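PDB 6E1Q: AtGH3.15 acyl acid amido synthetase, which uses ATP to join the auxin precursor indole-3-butyric acid, or the herbicide 2,4-DB, to glutamine, releasing AMP and diphosphate. Local coordinates for residues A[38-44]-A[84-89]; A[282-288]-A[314-319]; A[356-362]-A[390-396]; A[447-451]-A[506-511]. All coordinates share one frame; numbering follows the deposited sequence.

Interaction 1 (A[38-44]-A[84-89]); sequences RNAQTEY and DLICDR
Asn39 reaches across to the backbone of Asp88, its OD1 taking the Asp88 N-H at 2.8 Å, almost head-on to the amide C=O. Beside it Thr42 makes the tight part of the contact: CG2 lies against the Ile86-Cys87 peptide, 3.5 Å from Cys87 N. Its OG1, at chi1 63°, turns back to Asn39 O and also caps helix 43-49 at Leu45 N. At the start of that helix Glu43 N and Tyr44 N donate to Asp84 O (2.9 Å) and Leu85 O (2.7 Å), and the Tyr44 ring goes on to meet Tyr73 and Tyr402.

The solvent side is looser. Glu43 runs alongside Leu85, OE1 3.3 Å from CD2, with its carboxylate paired to Arg76, while Arg38 packs through CB near Asp88 OD2 and sends its guanidinium away. Asp88 OD1 instead holds Arg89 NE at 2.9 Å. Were Asp88 an alanine, Arg89 NE would probably lose its carboxylate mate, though NH2 would keep Phe398 O. The first two N-H groups of helix 43-49 and one loop N-H find acceptors here, which suggests that hydrogen bonds of backbone N-H groups do much to hold the loop before strand 91-97.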
# COMPACT_ATOMS: atom_id res chain seq x y z
N ARG A 38 20.41 22.03 -11.97
CA ARG A 38 20.96 21.96 -10.62
C ARG A 38 21.87 20.75 -10.44
O ARG A 38 22.81 20.81 -9.63
CB ARG A 38 19.82 21.95 -9.59
CG ARG A 38 19.32 23.36 -9.26
CD ARG A 38 17.92 23.40 -8.62
NE ARG A 38 17.23 24.67 -8.92
CZ ARG A 38 15.98 24.96 -8.58
NH1 ARG A 38 15.23 24.08 -7.92
NH2 ARG A 38 15.45 26.13 -8.91
N ASN A 39 21.64 19.67 -11.18
CA ASN A 39 22.38 18.42 -11.00
C ASN A 39 23.39 18.17 -12.11
O ASN A 39 23.86 17.03 -12.27
CB ASN A 39 21.42 17.25 -10.87
CG ASN A 39 20.57 17.33 -9.62
OD1 ASN A 39 21.07 17.17 -8.51
ND2 ASN A 39 19.28 17.60 -9.80
N ALA A 40 23.75 19.21 -12.86
CA ALA A 40 24.57 19.05 -14.06
C ALA A 40 25.98 18.56 -13.75
O ALA A 40 26.64 17.98 -14.61
CB ALA A 40 24.64 20.38 -14.82
N GLN A 41 26.49 18.81 -12.54
CA GLN A 41 27.83 18.38 -12.21
C GLN A 41 27.86 17.16 -11.30
O GLN A 41 28.93 16.79 -10.82
CB GLN A 41 28.64 19.53 -11.60
CG GLN A 41 28.93 20.67 -12.60
CD GLN A 41 29.79 20.22 -13.78
OE1 GLN A 41 29.31 20.12 -14.92
NE2 GLN A 41 31.07 19.94 -13.52
N THR A 42 26.71 16.52 -11.05
CA THR A 42 26.73 15.23 -10.36
C THR A 42 27.48 14.21 -11.21
O THR A 42 27.55 14.31 -12.44
CB THR A 42 25.32 14.70 -10.08
OG1 THR A 42 24.62 14.45 -11.31
CG2 THR A 42 24.53 15.66 -9.21
N GLU A 43 28.06 13.21 -10.54
CA GLU A 43 28.75 12.17 -11.29
C GLU A 43 27.78 11.47 -12.24
O GLU A 43 28.11 11.22 -13.40
CB GLU A 43 29.39 11.16 -10.34
CG GLU A 43 29.88 9.92 -11.06
CD GLU A 43 30.58 8.92 -10.14
OE1 GLU A 43 31.18 9.32 -9.12
OE2 GLU A 43 30.51 7.72 -10.46
N TYR A 44 26.56 11.20 -11.77
CA TYR A 44 25.61 10.45 -12.59
C TYR A 44 25.22 11.23 -13.85
O TYR A 44 25.30 10.70 -14.97
CB TYR A 44 24.35 10.12 -11.77
CG TYR A 44 23.46 9.15 -12.51
CD1 TYR A 44 23.66 7.78 -12.40
CD2 TYR A 44 22.45 9.60 -13.37
CE1 TYR A 44 22.89 6.88 -13.09
CE2 TYR A 44 21.66 8.70 -14.06
CZ TYR A 44 21.88 7.34 -13.91
OH TYR A 44 21.13 6.41 -14.58
N ASP A 84 26.76 14.07 -4.25
CA ASP A 84 26.87 14.53 -5.64
C ASP A 84 27.27 13.43 -6.61
O ASP A 84 27.52 13.73 -7.79
CB ASP A 84 27.83 15.72 -5.76
CG ASP A 84 29.29 15.36 -5.50
OD1 ASP A 84 29.70 14.20 -5.69
OD2 ASP A 84 30.05 16.27 -5.11
N LEU A 85 27.37 12.18 -6.17
CA LEU A 85 27.31 11.08 -7.13
C LEU A 85 26.02 11.18 -7.95
O LEU A 85 26.01 10.90 -9.15
CB LEU A 85 27.36 9.72 -6.42
CG LEU A 85 28.57 9.32 -5.58
CD1 LEU A 85 28.68 7.79 -5.46
CD2 LEU A 85 29.84 9.90 -6.11
N ILE A 86 24.92 11.57 -7.30
CA ILE A 86 23.61 11.58 -7.95
C ILE A 86 22.83 12.87 -7.72
O ILE A 86 21.92 13.18 -8.52
CB ILE A 86 22.75 10.37 -7.50
CG1 ILE A 86 22.45 10.49 -6.00
CG2 ILE A 86 23.43 9.06 -7.83
CD1 ILE A 86 21.50 9.44 -5.46
N CYS A 87 23.11 13.65 -6.69
CA CYS A 87 22.23 14.75 -6.30
C CYS A 87 23.06 15.93 -5.83
O CYS A 87 24.04 15.77 -5.09
CB CYS A 87 21.26 14.30 -5.19
SG CYS A 87 19.93 15.47 -4.88
N ASP A 88 22.67 17.13 -6.26
CA ASP A 88 23.36 18.35 -5.86
C ASP A 88 23.01 18.79 -4.45
O ASP A 88 23.60 19.76 -3.95
CB ASP A 88 23.04 19.49 -6.83
CG ASP A 88 21.70 20.18 -6.54
OD1 ASP A 88 20.73 19.47 -6.20
OD2 ASP A 88 21.63 21.42 -6.63
N ARG A 89 22.06 18.14 -3.80
CA ARG A 89 21.74 18.43 -2.41
C ARG A 89 22.05 17.23 -1.54
O ARG A 89 22.08 16.09 -2.02
CB ARG A 89 20.27 18.85 -2.27
CG ARG A 89 20.04 20.30 -2.74
CD ARG A 89 18.64 20.55 -3.28
NE ARG A 89 18.42 19.86 -4.55
CZ ARG A 89 17.58 18.84 -4.70
NH1 ARG A 89 16.88 18.41 -3.66
NH2 ARG A 89 17.44 18.25 -5.88

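Interaction 2 (A[282-288]-A[314-319]); sequences SWEAILK and FYSGGL
Glu284 lies across the ring of Phe314: its CA sits over the ring face, 3.9 Å from the centroid, and its CB comes to 3.4 Å from CE1. The glutamate chain is extended, CG anti to the backbone N (chi1 178°), which carries it past the ring at about a right angle. The ring of Tyr315 is met differently, with Trp283 O at its edge, in the ring plane, 3.4 Å from CD1. Ile286 runs alongside the tyrosine and brings CG2 to 3.8 Å from the same CD1.

Behind these side chains the backbones are joined by two bonds, Ala285 N to Phe314 O (2.9 Å) and Leu287 N to Tyr315 O (2.9 Å). Within the GH3 N-terminal domain, the last turn of helix 309-316 thus offers its carbonyls to N-H groups at the start of helix 286-290. Gly317, with positive phi, follows helix 309-316, and its CA is 3.4 Å from Ala285 CB; a side chain there would run into that methyl. Lys288 packs beyond the glycine through its aliphatic part, CG lying 3.8 Å from Leu319 CG.

Turns shape both partners. A type II turn from Trp283 to Ile286 leads into helix 286-290, and Ser282 OG accepts from Glu284 N in an ST turn; a type I' turn from Ser316 to Leu319 follows the other helix, where Ser316 OG forms a second ST turn with Gly318 N and also bonds Glu313 O. Further out, Trp283 packs on helix 220-243 and donates NE1 to Cys278 O, while Leu287 and Leu319 both rest on Ile297 of strand 297-298.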
# COMPACT_ATOMS: atom_id res chain seq x y z
N SER A 282 -22.22 -9.66 16.37
CA SER A 282 -21.70 -9.28 15.07
C SER A 282 -20.81 -8.05 15.20
O SER A 282 -21.22 -7.04 15.77
CB SER A 282 -22.84 -8.99 14.10
OG SER A 282 -22.32 -8.64 12.83
N TRP A 283 -19.60 -8.14 14.66
CA TRP A 283 -18.73 -6.98 14.59
C TRP A 283 -18.92 -6.19 13.30
O TRP A 283 -18.05 -5.38 12.93
CB TRP A 283 -17.27 -7.41 14.77
CG TRP A 283 -16.93 -7.45 16.24
CD1 TRP A 283 -17.72 -7.91 17.25
CD2 TRP A 283 -15.73 -6.98 16.86
NE1 TRP A 283 -17.09 -7.76 18.45
CE2 TRP A 283 -15.86 -7.19 18.25
CE3 TRP A 283 -14.55 -6.41 16.38
CZ2 TRP A 283 -14.87 -6.86 19.16
CZ3 TRP A 283 -13.56 -6.07 17.29
CH2 TRP A 283 -13.73 -6.29 18.66
N GLU A 284 -20.05 -6.39 12.62
CA GLU A 284 -20.39 -5.54 11.49
C GLU A 284 -20.42 -4.09 11.95
O GLU A 284 -20.93 -3.78 13.03
CB GLU A 284 -21.75 -5.93 10.89
CG GLU A 284 -22.16 -5.01 9.74
CD GLU A 284 -23.49 -5.39 9.10
OE1 GLU A 284 -23.89 -4.70 8.14
OE2 GLU A 284 -24.12 -6.37 9.54
N ALA A 285 -19.83 -3.21 11.15
CA ALA A 285 -19.79 -1.77 11.42
C ALA A 285 -18.99 -1.41 12.68
O ALA A 285 -19.09 -0.27 13.15
CB ALA A 285 -21.21 -1.20 11.53
N ILE A 286 -18.20 -2.34 13.23
CA ILE A 286 -17.44 -2.06 14.46
C ILE A 286 -16.59 -0.79 14.33
O ILE A 286 -16.41 -0.06 15.31
CB ILE A 286 -16.58 -3.28 14.83
CG1 ILE A 286 -15.95 -3.09 16.23
CG2 ILE A 286 -15.49 -3.50 13.79
CD1 ILE A 286 -16.99 -2.95 17.35
N LEU A 287 -16.05 -0.51 13.13
CA LEU A 287 -15.17 0.66 13.02
C LEU A 287 -15.95 1.95 13.22
O LEU A 287 -15.48 2.85 13.93
CB LEU A 287 -14.45 0.68 11.67
CG LEU A 287 -13.38 -0.39 11.52
CD1 LEU A 287 -12.68 -0.23 10.15
CD2 LEU A 287 -12.37 -0.31 12.69
N LYS A 288 -17.14 2.05 12.62
CA LYS A 288 -17.96 3.22 12.86
C LYS A 288 -18.48 3.25 14.29
O LYS A 288 -18.62 4.32 14.88
CB LYS A 288 -19.15 3.27 11.89
CG LYS A 288 -19.66 4.70 11.69
CD LYS A 288 -21.17 4.75 11.64
CE LYS A 288 -21.63 5.94 10.80
NZ LYS A 288 -20.86 7.19 11.10
N PHE A 314 -17.64 -4.32 5.32
CA PHE A 314 -18.42 -4.97 6.37
C PHE A 314 -18.11 -4.37 7.74
O PHE A 314 -19.02 -4.09 8.53
CB PHE A 314 -18.13 -6.47 6.36
CG PHE A 314 -18.71 -7.22 7.53
CD1 PHE A 314 -20.06 -7.50 7.58
CD2 PHE A 314 -17.90 -7.63 8.58
CE1 PHE A 314 -20.60 -8.20 8.66
CE2 PHE A 314 -18.43 -8.32 9.64
CZ PHE A 314 -19.79 -8.61 9.67
N TYR A 315 -16.83 -4.16 8.03
CA TYR A 315 -16.44 -3.54 9.30
C TYR A 315 -16.67 -2.03 9.34
O TYR A 315 -16.62 -1.45 10.42
CB TYR A 315 -14.97 -3.83 9.59
CG TYR A 315 -14.69 -5.27 9.91
CD1 TYR A 315 -15.39 -5.93 10.92
CD2 TYR A 315 -13.75 -6.00 9.19
CE1 TYR A 315 -15.14 -7.27 11.21
CE2 TYR A 315 -13.50 -7.33 9.48
CZ TYR A 315 -14.19 -7.96 10.47
OH TYR A 315 -13.93 -9.29 10.74
N SER A 316 -16.93 -1.40 8.19
CA SER A 316 -16.90 0.06 8.10
C SER A 316 -18.21 0.72 8.51
O SER A 316 -18.20 1.90 8.86
CB SER A 316 -16.58 0.49 6.67
OG SER A 316 -17.77 0.52 5.89
N GLY A 317 -19.33 0.00 8.43
CA GLY A 317 -20.60 0.62 8.74
C GLY A 317 -20.94 1.80 7.86
O GLY A 317 -21.58 2.76 8.32
N GLY A 318 -20.51 1.78 6.60
CA GLY A 318 -20.83 2.84 5.68
C GLY A 318 -19.85 4.00 5.64
O GLY A 318 -20.01 4.90 4.81
N LEU A 319 -18.86 4.04 6.53
CA LEU A 319 -17.80 5.03 6.35
C LEU A 319 -17.17 4.83 4.97
O LEU A 319 -16.84 3.69 4.61
CB LEU A 319 -16.73 4.91 7.42
CG LEU A 319 -17.22 5.21 8.83
CD1 LEU A 319 -16.09 4.99 9.82
CD2 LEU A 319 -17.72 6.63 8.87

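Interaction 3 (A[356-362]-A[390-396]); sequences YFEFLEV and DYEPVVT
Phe359 and Tyr391 meet at about a right angle, CB of the phenylalanine lying 3.7 Å from Tyr391 CD1. With CG anti to the carbonyl carbon (chi1 -67°), the Phe359 ring extends instead to Pro393, where CE2 comes to 4.0 Å from the proline CB. Tyr391 points the same way as Glu361 and lies beside it, Glu361 CG 3.6 Å from CE1, and its hydroxyl is hydrogen-bonded to the backbone N of Lys386. Phe357, on the same face, receives Val395 CG1 at its ring edge, 3.8 Å from CD1. Replacing Phe359 by an alanine would probably open a gap beside Pro393 and cost the ring of Phe422 its stacking partner.

Strands 356-361 and 390-396 are antiparallel neighbours in the beta structure of the GH3 central region, twisted so that their directions differ by 140°. Tyr356, Glu358 and Leu360 form hydrogen-bonded pairs with Thr396, Val394 and Glu392, and Val362 N adds a bond to Asp390 O beyond them. Strand 379-381 continues the sheet beyond 356-361, and strand 404-416 beyond 390-396.

On the other face Leu360 CB packs 4.0 Å from Val394 CG2, and Leu360 and Glu392 point the same way side by side. Glu358 crosses Val394 obliquely; a water lies 2.8 Å from its OE1 and within bonding distance of Val394 O and Thr396 OG1, the last also bonded to Arg403 N. The carboxylate of Glu358 pairs with Lys59 and Arg403, and that of Glu392 with Arg405. Pro393 itself stands close to the ATP-binding residues Tyr326 and Asp408, its side chain about 4 Å from each of theirs.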
# COMPACT_ATOMS: atom_id res chain seq x y z
N TYR A 356 9.57 15.04 -12.95
CA TYR A 356 9.39 14.93 -14.39
C TYR A 356 8.99 13.49 -14.71
O TYR A 356 9.73 12.56 -14.38
CB TYR A 356 10.66 15.31 -15.16
CG TYR A 356 10.46 15.34 -16.67
CD1 TYR A 356 9.78 16.39 -17.28
CD2 TYR A 356 10.92 14.30 -17.48
CE1 TYR A 356 9.59 16.42 -18.65
CE2 TYR A 356 10.72 14.32 -18.86
CZ TYR A 356 10.06 15.39 -19.44
OH TYR A 356 9.85 15.44 -20.80
N PHE A 357 7.84 13.33 -15.35
CA PHE A 357 7.17 12.04 -15.47
C PHE A 357 7.09 11.62 -16.92
O PHE A 357 6.47 12.31 -17.74
CB PHE A 357 5.77 12.10 -14.87
CG PHE A 357 5.73 12.49 -13.42
CD1 PHE A 357 6.20 11.62 -12.45
CD2 PHE A 357 5.23 13.72 -13.03
CE1 PHE A 357 6.17 11.98 -11.11
CE2 PHE A 357 5.18 14.07 -11.71
CZ PHE A 357 5.66 13.20 -10.74
N GLU A 358 7.72 10.50 -17.25
CA GLU A 358 7.54 9.86 -18.54
C GLU A 358 6.81 8.54 -18.36
O GLU A 358 6.61 8.06 -17.24
CB GLU A 358 8.89 9.64 -19.24
CG GLU A 358 9.60 10.94 -19.58
CD GLU A 358 11.02 10.69 -20.05
OE1 GLU A 358 11.87 10.32 -19.21
OE2 GLU A 358 11.29 10.87 -21.26
N PHE A 359 6.40 7.94 -19.47
CA PHE A 359 5.57 6.75 -19.39
C PHE A 359 5.99 5.77 -20.47
O PHE A 359 6.01 6.10 -21.66
CB PHE A 359 4.09 7.10 -19.49
CG PHE A 359 3.61 7.89 -18.31
CD1 PHE A 359 3.74 9.27 -18.29
CD2 PHE A 359 3.14 7.24 -17.17
CE1 PHE A 359 3.36 10.00 -17.18
CE2 PHE A 359 2.75 7.96 -16.07
CZ PHE A 359 2.87 9.35 -16.07
N LEU A 360 6.33 4.57 -20.03
CA LEU A 360 6.73 3.49 -20.91
C LEU A 360 5.49 2.67 -21.25
O LEU A 360 4.82 2.14 -20.34
CB LEU A 360 7.80 2.66 -20.20
CG LEU A 360 8.38 1.40 -20.81
CD1 LEU A 360 8.75 1.63 -22.28
CD2 LEU A 360 9.60 1.02 -19.98
N GLU A 361 5.16 2.58 -22.54
CA GLU A 361 4.06 1.74 -22.98
C GLU A 361 4.32 0.30 -22.57
O GLU A 361 5.44 -0.21 -22.71
CB GLU A 361 3.88 1.81 -24.50
CG GLU A 361 3.52 3.17 -25.05
CD GLU A 361 3.11 3.11 -26.52
OE1 GLU A 361 3.64 2.25 -27.25
OE2 GLU A 361 2.25 3.91 -26.94
N VAL A 362 3.29 -0.37 -22.07
CA VAL A 362 3.43 -1.69 -21.46
C VAL A 362 3.10 -2.82 -22.43
O VAL A 362 3.86 -3.79 -22.53
CB VAL A 362 2.57 -1.77 -20.18
CG1 VAL A 362 2.37 -3.22 -19.78
CG2 VAL A 362 3.22 -0.98 -19.08
N ASP A 390 -1.93 1.23 -21.37
CA ASP A 390 -1.26 0.89 -20.12
C ASP A 390 0.16 1.43 -20.16
O ASP A 390 0.81 1.40 -21.21
CB ASP A 390 -1.21 -0.63 -19.90
CG ASP A 390 -2.58 -1.24 -19.55
OD1 ASP A 390 -3.54 -0.48 -19.32
OD2 ASP A 390 -2.69 -2.48 -19.49
N TYR A 391 0.64 1.91 -19.01
CA TYR A 391 1.95 2.53 -18.96
C TYR A 391 2.64 2.23 -17.65
O TYR A 391 2.00 2.07 -16.61
CB TYR A 391 1.85 4.04 -19.12
CG TYR A 391 1.30 4.53 -20.44
CD1 TYR A 391 2.15 4.76 -21.52
CD2 TYR A 391 -0.05 4.82 -20.59
CE1 TYR A 391 1.65 5.25 -22.74
CE2 TYR A 391 -0.56 5.30 -21.79
CZ TYR A 391 0.29 5.52 -22.85
OH TYR A 391 -0.22 6.01 -24.03
N GLU A 392 3.97 2.20 -17.69
CA GLU A 392 4.79 2.17 -16.49
C GLU A 392 5.42 3.54 -16.29
O GLU A 392 6.09 4.04 -17.20
CB GLU A 392 5.87 1.09 -16.59
CG GLU A 392 6.85 1.14 -15.42
CD GLU A 392 7.96 0.08 -15.47
OE1 GLU A 392 8.17 -0.56 -16.53
OE2 GLU A 392 8.62 -0.09 -14.43
N PRO A 393 5.25 4.20 -15.14
CA PRO A 393 5.86 5.53 -14.97
C PRO A 393 7.38 5.44 -14.93
O PRO A 393 7.97 4.48 -14.43
CB PRO A 393 5.30 6.02 -13.63
CG PRO A 393 4.09 5.15 -13.37
CD PRO A 393 4.47 3.80 -13.96
N VAL A 394 8.01 6.47 -15.50
CA VAL A 394 9.45 6.62 -15.59
C VAL A 394 9.74 8.01 -15.03
O VAL A 394 9.41 9.02 -15.68
CB VAL A 394 9.94 6.47 -17.04
CG1 VAL A 394 11.42 6.72 -17.14
CG2 VAL A 394 9.59 5.08 -17.58
N VAL A 395 10.30 8.08 -13.83
CA VAL A 395 10.33 9.32 -13.06
C VAL A 395 11.75 9.86 -12.99
O VAL A 395 12.73 9.11 -12.87
CB VAL A 395 9.74 9.16 -11.65
CG1 VAL A 395 8.31 8.59 -11.73
CG2 VAL A 395 10.65 8.28 -10.75
N THR A 396 11.87 11.16 -13.01
CA THR A 396 13.10 11.87 -12.87
C THR A 396 12.80 12.81 -11.73
O THR A 396 11.90 13.58 -11.79
CB THR A 396 13.47 12.61 -14.11
OG1 THR A 396 13.89 11.68 -15.07
CG2 THR A 396 14.58 13.49 -13.86
O HOH W 1 11.63 10.75 -16.44

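Interaction 4 (A[447-451]-A[506-511]); sequences AVTNA and TVEESL
Segments 447-451 and 506-510, parts of helices 441-452 and 497-510, run in broadly opposed directions, 141° between their axes, which approach to 7.9 Å. Ala447 and Ala451 probably allow this closeness; Ala447 CA is 4.6 Å from Val507 CA. The Ala447 methyl enters the second helix between Val507 and Ser510, its CB 3.5 Å from Ser510 CB and 3.7 Å from Val507 CG1, with Leu511 CD2 beside it. One turn on, Ala451 CB presses on the other valine branch, CG2, at 3.5 Å, a tight carbon contact. Thr506 lays its CG2 along the backbone of Ala451; that methyl is anti to the backbone N, while OG1 turns to Glu502 O in its own helix.

A polar pair borders this apolar patch. Asn450 OD1 and Ser510 OG are 2.8 Å apart, though Thr506 O is also within reach of the serine hydroxyl, and Lys446 NZ also donates to Asn450 OD1. Beneath the helices, Val448 packs on strand 461-470, while Ala451 and Leu511 touch strand 477-485. Close packing of two helices through alanines, set against a mixed sheet, is consistent with an alpha/beta layering in the GH3 C-terminal domain, here well away from the substrate and nucleotide sites.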
# COMPACT_ATOMS: atom_id res chain seq x y z
N ALA A 447 -8.76 -13.23 -11.78
CA ALA A 447 -9.31 -14.58 -11.82
C ALA A 447 -9.97 -14.95 -10.49
O ALA A 447 -11.08 -15.48 -10.46
CB ALA A 447 -8.21 -15.58 -12.16
N VAL A 448 -9.28 -14.67 -9.38
CA VAL A 448 -9.79 -15.00 -8.05
C VAL A 448 -11.01 -14.13 -7.72
O VAL A 448 -11.98 -14.61 -7.13
CB VAL A 448 -8.67 -14.83 -7.00
CG1 VAL A 448 -9.24 -14.73 -5.60
CG2 VAL A 448 -7.67 -15.98 -7.10
N THR A 449 -10.97 -12.86 -8.11
CA THR A 449 -12.16 -12.00 -8.04
C THR A 449 -13.35 -12.62 -8.75
O THR A 449 -14.46 -12.68 -8.20
CB THR A 449 -11.82 -10.63 -8.64
OG1 THR A 449 -10.93 -9.94 -7.76
CG2 THR A 449 -13.09 -9.79 -8.87
N ASN A 450 -13.16 -13.06 -10.00
CA ASN A 450 -14.25 -13.72 -10.72
C ASN A 450 -14.73 -14.95 -9.99
O ASN A 450 -15.94 -15.19 -9.87
CB ASN A 450 -13.82 -14.11 -12.14
CG ASN A 450 -13.60 -12.92 -13.05
OD1 ASN A 450 -12.85 -13.00 -14.02
ND2 ASN A 450 -14.27 -11.82 -12.76
N ALA A 451 -13.79 -15.77 -9.51
CA ALA A 451 -14.20 -17.04 -8.90
C ALA A 451 -14.86 -16.82 -7.54
O ALA A 451 -15.82 -17.52 -7.20
CB ALA A 451 -13.01 -17.98 -8.77
N THR A 506 -13.46 -21.39 -12.77
CA THR A 506 -13.64 -19.98 -13.09
C THR A 506 -12.32 -19.23 -13.01
O THR A 506 -12.07 -18.33 -13.82
CB THR A 506 -14.67 -19.37 -12.14
OG1 THR A 506 -15.87 -20.13 -12.24
CG2 THR A 506 -14.97 -17.92 -12.49
N VAL A 507 -11.46 -19.59 -12.05
CA VAL A 507 -10.09 -19.09 -12.06
C VAL A 507 -9.41 -19.44 -13.38
O VAL A 507 -8.81 -18.58 -14.04
CB VAL A 507 -9.28 -19.65 -10.88
CG1 VAL A 507 -7.87 -19.04 -10.89
CG2 VAL A 507 -9.95 -19.37 -9.57
N GLU A 508 -9.47 -20.72 -13.76
CA GLU A 508 -8.77 -21.17 -14.96
C GLU A 508 -9.26 -20.44 -16.20
O GLU A 508 -8.47 -20.02 -17.04
CB GLU A 508 -8.95 -22.66 -15.16
CG GLU A 508 -8.26 -23.52 -14.14
CD GLU A 508 -8.03 -24.91 -14.66
OE1 GLU A 508 -9.03 -25.62 -14.92
OE2 GLU A 508 -6.85 -25.30 -14.82
N GLU A 509 -10.58 -20.29 -16.32
CA GLU A 509 -11.16 -19.65 -17.49
C GLU A 509 -10.75 -18.19 -17.57
O GLU A 509 -10.81 -17.60 -18.65
CB GLU A 509 -12.69 -19.81 -17.45
CG GLU A 509 -13.48 -19.13 -18.55
CD GLU A 509 -13.46 -19.89 -19.88
OE1 GLU A 509 -12.85 -20.98 -19.95
OE2 GLU A 509 -14.07 -19.40 -20.85
N SER A 510 -10.33 -17.61 -16.44
CA SER A 510 -9.91 -16.22 -16.36
C SER A 510 -8.41 -16.02 -16.59
O SER A 510 -7.97 -14.87 -16.66
CB SER A 510 -10.26 -15.64 -15.00
OG SER A 510 -11.65 -15.44 -14.86
N LEU A 511 -7.62 -17.09 -16.66
CA LEU A 511 -6.19 -16.93 -16.86
C LEU A 511 -5.92 -16.69 -18.35
O LEU A 511 -6.85 -16.62 -19.16
CB LEU A 511 -5.43 -18.13 -16.29
CG LEU A 511 -5.65 -18.39 -14.79
CD1 LEU A 511 -5.01 -19.68 -14.35
CD2 LEU A 511 -5.16 -17.24 -13.92

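Overall arrangement
Along the chain the four contacts follow one another in series, none enclosing another. Interactions 1 and 2 both belong to the N-terminal family region yet stand on opposite sides of the chain's centre, their own centres 51 Å apart. Interaction 3, in the central region, is nearest to interaction 1, about 7 Å between closest atoms; in the short link from strand 390-396 to strand 404-416, Tyr402 bonds Ile86 O of interaction 1 and Arg403 bonds Glu358 and Thr396 of interaction 3. Interaction 4 packs helices 441-452 and 497-510 in the C-terminal region, 29 Å from the centres of both 2 and 3. Interaction 3 adjoins the ATP site; interactions 2 and 4 are structural packing away from it.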